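Local coordinates for RmpD (Hexulose-6-phosphate synthase) (Streptococcus mutans, PDB 3EXR), which belongs to the orotidine 5'-phosphate decarboxylase / HUMPS family and folds as a TIM barrel, a scaffold shared by many enzymes, at residues T38-L41 with E47-E50; A63-A68 with K76-R81; A92-M97 with L131-S136. All blocks are in the same frame, centred on the assembly; numbering follows the deposited sequence.

Interaction 1: residues T38-L41 with E47-E50; sequences TVCL and ELVE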
# COMPACT_ATOMS: atom_id res chain seq x y z
N THR A 38 6.99 3.86 -1.27
CA THR A 38 6.16 2.72 -1.68
C THR A 38 6.36 2.39 -3.16
O THR A 38 6.44 1.22 -3.53
CB THR A 38 4.67 3.02 -1.48
OG1 THR A 38 4.46 3.68 -0.22
CG2 THR A 38 3.87 1.74 -1.49
N VAL A 39 6.43 3.42 -4.01
CA VAL A 39 6.63 3.17 -5.44
C VAL A 39 7.90 2.34 -5.68
O VAL A 39 7.96 1.46 -6.54
CB VAL A 39 6.73 4.51 -6.23
CG1 VAL A 39 7.20 4.24 -7.65
CG2 VAL A 39 5.39 5.25 -6.20
N CYS A 40 8.94 2.65 -4.92
CA CYS A 40 10.22 1.99 -5.05
C CYS A 40 10.18 0.58 -4.48
O CYS A 40 10.63 -0.36 -5.13
CB CYS A 40 11.33 2.80 -4.36
SG CYS A 40 12.95 2.30 -4.94
N LEU A 41 9.64 0.43 -3.27
CA LEU A 41 9.53 -0.90 -2.69
C LEU A 41 8.71 -1.86 -3.54
O LEU A 41 9.07 -3.03 -3.70
CB LEU A 41 8.98 -0.83 -1.27
CG LEU A 41 9.91 -0.17 -0.23
CD1 LEU A 41 9.15 -0.03 1.04
CD2 LEU A 41 11.17 -1.02 -0.03
N GLU A 47 15.13 -5.56 -0.20
CA GLU A 47 16.58 -5.57 -0.09
C GLU A 47 17.12 -4.11 -0.05
O GLU A 47 18.10 -3.83 0.61
CB GLU A 47 17.26 -6.43 -1.14
CG GLU A 47 18.78 -6.52 -0.94
CD GLU A 47 19.49 -7.49 -1.86
OE1 GLU A 47 19.04 -7.75 -2.99
OE2 GLU A 47 20.57 -7.97 -1.43
N LEU A 48 16.42 -3.21 -0.71
CA LEU A 48 16.77 -1.79 -0.67
C LEU A 48 16.91 -1.30 0.77
O LEU A 48 17.84 -0.51 1.08
CB LEU A 48 15.73 -0.95 -1.42
CG LEU A 48 15.87 0.58 -1.34
CD1 LEU A 48 17.17 1.05 -1.94
CD2 LEU A 48 14.70 1.27 -2.01
N VAL A 49 16.01 -1.74 1.65
CA VAL A 49 16.06 -1.28 3.05
C VAL A 49 17.41 -1.66 3.68
O VAL A 49 18.03 -0.87 4.36
CB VAL A 49 14.90 -1.87 3.89
CG1 VAL A 49 15.03 -1.50 5.35
CG2 VAL A 49 13.56 -1.37 3.35
N GLU A 50 17.83 -2.89 3.42
CA GLU A 50 19.11 -3.39 3.92
C GLU A 50 20.33 -2.66 3.33
O GLU A 50 21.30 -2.37 4.03
CB GLU A 50 19.18 -4.90 3.68
CG GLU A 50 20.33 -5.59 4.39
CD GLU A 50 20.23 -7.11 4.41
OE1 GLU A 50 19.12 -7.65 4.25
OE2 GLU A 50 21.27 -7.77 4.63

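Interaction 2: residues A63-A68 with K76-R81; sequences ADTKCA and KNNAVR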
# COMPACT_ATOMS: atom_id res chain seq x y z
N ALA A 63 10.63 2.25 6.02
CA ALA A 63 10.08 1.37 4.97
C ALA A 63 8.63 1.84 4.75
O ALA A 63 7.74 1.56 5.56
CB ALA A 63 10.13 -0.08 5.40
N ASP A 64 8.40 2.51 3.63
CA ASP A 64 7.09 3.10 3.35
C ASP A 64 6.22 2.07 2.63
O ASP A 64 5.98 2.19 1.45
CB ASP A 64 7.30 4.37 2.54
CG ASP A 64 6.02 5.09 2.16
OD1 ASP A 64 4.97 4.93 2.80
OD2 ASP A 64 6.04 5.86 1.18
N THR A 65 5.74 1.08 3.37
CA THR A 65 4.94 0.02 2.76
C THR A 65 3.45 0.35 2.66
O THR A 65 2.71 -0.33 1.95
CB THR A 65 5.03 -1.29 3.56
OG1 THR A 65 4.59 -1.06 4.89
CG2 THR A 65 6.46 -1.76 3.66
N LYS A 66 2.99 1.37 3.38
CA LYS A 66 1.56 1.72 3.42
C LYS A 66 0.74 0.47 3.66
O LYS A 66 -0.30 0.22 3.03
CB LYS A 66 1.16 2.46 2.14
CG LYS A 66 1.80 3.85 2.07
CD LYS A 66 1.30 4.68 0.89
CE LYS A 66 1.81 6.12 0.92
NZ LYS A 66 3.31 6.25 0.92
N CYS A 67 1.25 -0.33 4.60
CA CYS A 67 0.67 -1.63 4.95
C CYS A 67 -0.80 -1.55 5.34
O CYS A 67 -1.19 -0.74 6.19
CB CYS A 67 1.49 -2.25 6.06
SG CYS A 67 0.82 -3.73 6.73
N ALA A 68 -1.61 -2.37 4.67
CA ALA A 68 -3.06 -2.44 4.92
C ALA A 68 -3.50 -3.70 5.65
O ALA A 68 -4.59 -3.70 6.22
CB ALA A 68 -3.84 -2.34 3.61
N LYS A 76 7.64 -7.36 10.29
CA LYS A 76 8.80 -8.26 10.47
C LYS A 76 9.70 -8.30 9.25
O LYS A 76 10.92 -8.21 9.37
CB LYS A 76 8.39 -9.68 10.87
CG LYS A 76 9.58 -10.58 11.19
CD LYS A 76 9.19 -12.03 11.38
CE LYS A 76 10.28 -12.80 12.13
NZ LYS A 76 9.86 -14.24 12.30
N ASN A 77 9.11 -8.42 8.06
CA ASN A 77 9.91 -8.46 6.84
C ASN A 77 10.81 -7.26 6.63
O ASN A 77 11.93 -7.42 6.16
CB ASN A 77 9.05 -8.65 5.60
CG ASN A 77 8.47 -10.07 5.46
OD1 ASN A 77 8.91 -11.01 6.15
ND2 ASN A 77 7.50 -10.23 4.56
N ASN A 78 10.31 -6.07 6.97
CA ASN A 78 11.11 -4.86 6.81
C ASN A 78 11.99 -4.56 8.00
O ASN A 78 13.05 -3.99 7.81
CB ASN A 78 10.22 -3.67 6.46
CG ASN A 78 9.69 -3.76 5.06
OD1 ASN A 78 10.37 -3.39 4.11
ND2 ASN A 78 8.49 -4.31 4.92
N ALA A 79 11.60 -4.97 9.20
CA ALA A 79 12.43 -4.80 10.41
C ALA A 79 13.68 -5.67 10.33
O ALA A 79 14.77 -5.25 10.73
CB ALA A 79 11.64 -5.14 11.66
N VAL A 80 13.56 -6.89 9.80
CA VAL A 80 14.75 -7.73 9.68
C VAL A 80 15.75 -7.17 8.66
O VAL A 80 16.93 -7.47 8.74
CB VAL A 80 14.42 -9.20 9.37
CG1 VAL A 80 13.56 -9.81 10.47
CG2 VAL A 80 13.78 -9.36 8.01
N ARG A 81 15.28 -6.34 7.72
CA ARG A 81 16.14 -5.66 6.73
C ARG A 81 16.83 -4.45 7.36
O ARG A 81 17.77 -3.90 6.78
CB ARG A 81 15.31 -5.20 5.53
CG ARG A 81 14.79 -6.29 4.61
CD ARG A 81 15.90 -6.90 3.80
NE ARG A 81 15.39 -7.75 2.73
CZ ARG A 81 16.16 -8.51 1.96
NH1 ARG A 81 17.45 -8.57 2.17
NH2 ARG A 81 15.62 -9.21 0.97

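Interaction 3: residues A92-M97 with L131-S136; sequences ATIPTM and LDAGIS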
# COMPACT_ATOMS: atom_id res chain seq x y z
N ALA A 92 -5.92 0.52 7.32
CA ALA A 92 -5.60 -0.66 8.09
C ALA A 92 -6.37 -0.68 9.41
O ALA A 92 -6.53 0.35 10.06
CB ALA A 92 -4.10 -0.72 8.36
N THR A 93 -6.85 -1.84 9.80
CA THR A 93 -7.58 -1.95 11.06
C THR A 93 -6.64 -1.83 12.25
O THR A 93 -5.42 -1.94 12.12
CB THR A 93 -8.27 -3.30 11.14
OG1 THR A 93 -7.28 -4.32 11.21
CG2 THR A 93 -9.17 -3.51 9.91
N ILE A 94 -7.23 -1.61 13.42
CA ILE A 94 -6.48 -1.53 14.67
C ILE A 94 -5.73 -2.85 14.94
O ILE A 94 -4.55 -2.80 15.25
CB ILE A 94 -7.41 -1.10 15.86
CG1 ILE A 94 -7.83 0.37 15.71
CG2 ILE A 94 -6.72 -1.34 17.20
CD1 ILE A 94 -6.68 1.34 15.74
N PRO A 95 -6.36 -4.03 14.80
CA PRO A 95 -5.55 -5.26 14.94
C PRO A 95 -4.34 -5.36 14.00
O PRO A 95 -3.25 -5.75 14.42
CB PRO A 95 -6.57 -6.38 14.70
CG PRO A 95 -7.89 -5.76 15.08
CD PRO A 95 -7.79 -4.35 14.62
N THR A 96 -4.52 -4.96 12.74
CA THR A 96 -3.40 -4.94 11.79
C THR A 96 -2.28 -3.98 12.26
O THR A 96 -1.08 -4.31 12.25
CB THR A 96 -3.90 -4.53 10.41
OG1 THR A 96 -4.72 -5.57 9.87
CG2 THR A 96 -2.74 -4.29 9.45
N MET A 97 -2.68 -2.76 12.66
CA MET A 97 -1.68 -1.78 13.14
C MET A 97 -0.98 -2.24 14.42
O MET A 97 0.24 -2.10 14.54
CB MET A 97 -2.30 -0.40 13.37
CG MET A 97 -2.78 0.30 12.11
SD MET A 97 -3.32 1.94 12.55
CE MET A 97 -3.81 2.63 10.95
N LEU A 131 -3.77 6.20 18.58
CA LEU A 131 -3.02 6.55 19.79
C LEU A 131 -3.21 5.49 20.88
O LEU A 131 -2.25 5.06 21.52
CB LEU A 131 -3.47 7.92 20.33
CG LEU A 131 -3.09 9.14 19.48
CD1 LEU A 131 -3.84 10.37 19.96
CD2 LEU A 131 -1.60 9.45 19.46
N ASP A 132 -4.46 5.07 21.05
CA ASP A 132 -4.80 4.08 22.09
C ASP A 132 -4.13 2.76 21.82
O ASP A 132 -3.84 2.01 22.75
CB ASP A 132 -6.31 3.86 22.16
CG ASP A 132 -7.06 5.06 22.70
OD1 ASP A 132 -6.43 5.98 23.26
OD2 ASP A 132 -8.30 5.09 22.55
N ALA A 133 -3.88 2.49 20.52
CA ALA A 133 -3.19 1.27 20.07
C ALA A 133 -1.66 1.40 20.13
O ALA A 133 -0.95 0.47 19.73
CB ALA A 133 -3.65 0.87 18.65
N GLY A 134 -1.17 2.54 20.65
CA GLY A 134 0.25 2.82 20.86
C GLY A 134 0.98 3.39 19.65
O GLY A 134 2.19 3.38 19.59
N ILE A 135 0.22 3.88 18.69
CA ILE A 135 0.77 4.47 17.47
C ILE A 135 0.57 5.99 17.48
O ILE A 135 -0.57 6.51 17.48
CB ILE A 135 0.15 3.78 16.24
CG1 ILE A 135 0.59 2.30 16.23
CG2 ILE A 135 0.55 4.50 14.92
CD1 ILE A 135 -0.18 1.39 15.36
N SER A 136 1.68 6.71 17.44
CA SER A 136 1.64 8.15 17.69
C SER A 136 2.41 8.97 16.69
O SER A 136 2.85 10.06 17.01
CB SER A 136 2.09 8.46 19.13
OG SER A 136 3.43 8.10 19.34

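Interaction 1: residues T38-L41 with E47-E50
Cys40 and Leu41, on helix 38-44, meet Leu48 and Val49 at the start of helix 47-55, in a small apolar contact. Cys40 comes first along the chain: SG is swung opposite its own backbone nitrogen (chi1 -162°), and there it touches one branch of Leu48, with Cys40 SG 3.6 Å from Leu48 CD2. The slim, weakly polar thiol suits this buried spot beside a leucine methyl. Next, Leu41 sends its CD2 methyl across toward Val49, the two side chains crossing at a slant; Leu41 CD2 and Val49 CG2 lie 4.2 Å apart, a loose van der Waals approach. A leucine is apt here because the contact is made by its far end: Leu41 CA and Val49 CA are 8.7 Å apart, and the CD2 methyl spans much of that. The pair of contacts joins two consecutive helices on the outside of the TIM barrel. Leu48 also packs on Leu17, Ala20 and Ile21 of helix 17-27, and Cys40 on Ala20 of that helix. Against the barrel wall, Leu41 rests on Ala36 of strand 33-36 and Thr65 of strand 60-67, Val49 rests on Ile61, and Leu41 additionally touches Leu42 of the second subunit.

Interaction 2: residues A63-A68 with K76-R81
This is a buried helix-on-strand packing contact inside one beta-alpha-beta unit of the TIM barrel: helix 71-79 lies against strand 60-67, the strand that precedes it, before the chain returns to the sheet as strand 85-89. A single residue, Asn78, makes the helix side of the contact, set against Ala63 and Thr65 of the strand. Those two alternate with Asp64, so their side chains face the helix while that of Asp64 points to the other side. With CG turned opposite its carbonyl carbon (chi1 -72°), the Asn78 amide is carried out to the strand. Its CB lies 3.7 Å from Ala63 CB, and its oxygen end sits by the same methyl, OD1 being 3.6 Å from Ala63 CB. Alanine fits because a short side chain lets the amide come close to the sheet. The polar end of this buried asparagine is not idle: ND2 hydrogen-bonds to Val74 O one turn earlier in its own helix, which ties the amide back to the helix. Asn78 also packs on Val49 of helix 47-55.

On the other face of the strand, Lys66 and Asp64 form a salt bridge: Lys66 NZ sits 2.8 Å from both Asp64 OD1 and Asp64 OD2, and the bond to OD1 uses that oxygen's syn lone pair. Thr38 OG1 is hydrogen-bonded to Lys66 NZ, and Thr87 OG1 to Asp64 OD1. Thr65 suits its place because it is two-sided: its hydroxyl bonds weakly to Thr87 O, while its methyl meets the asparagine from the opposite direction, Thr65 CG2 lying 3.5 Å from Asn78 ND2.

Interaction 3: residues A92-M97 with L131-S136
Apolar packing carries this contact, in which Ile94 and Met97 in the first turn of helix 94-107 meet Ala133 and Ile135 just beyond helix 124-132. Both helices belong to the outer layer of the TIM barrel and are neighbours in it. Ile94 offers its CG2 branch, 4.1 Å from Ala133 CB; the small alanine allows the two backbones to approach, with Ile94 CA and Ala133 CA 6.9 Å apart. One helical turn on, Met97 points its CB at Ile135, while the rest of its extended side chain leads off toward Trp130 and Val116. A flexible, unbranched methionine suits a position that must fit against both a neighbouring helix and strand 113-117. Ile135 lies between helix 94-107 and the barrel wall, its side chain touching Ile114 and Val116 of that strand.

Backbone hydrogen bonding shapes the two chain ends that come together. Thr93 occupies the N-cap position of helix 94-107, and its carbonyl oxygen receives the bond from Met97 N (2.9 Å), closing the first turn. Helix 124-132 ends in a Schellman motif at Gly134, whose positive phi (85°) suits glycine, which lacks a CB, and whose N bonds back to Leu131 O; the turn brings Ala133 and Ile135 to the same neighbour. The carbonyl of Ala133 is bonded by Arg101 NE of helix 94-107, adding a polar tie between the two elements.

The tightest point is at the end of Ile135, where CD1, carried outward by an extended CG1 arm (chi2 163°), presses to 3.4 Å from Met97 CB, closer than carbon atoms usually pack.

The three contacts follow one another in series along the chain and sit around part of the same eight-stranded parallel barrel. Interactions 1 and 2 are close, their centres about 9 Å apart, and are joined by a salt bridge from Glu50 to Arg81 and a probable hydrogen bond from Thr38 OG1 to Asp64 O; helix 47-55 leads into strand 60-67. Interaction 3 lies about 15 Å, centre to centre, from interaction 2, touching it where Ala92 and Thr96 pack on the 67-68 backbone, and about 23 Å from interaction 1. Interactions 1 and 3 join neighbouring outer elements, and interaction 2 fastens a helix to the barrel wall; interactions 1 and 2 also reach the second subunit.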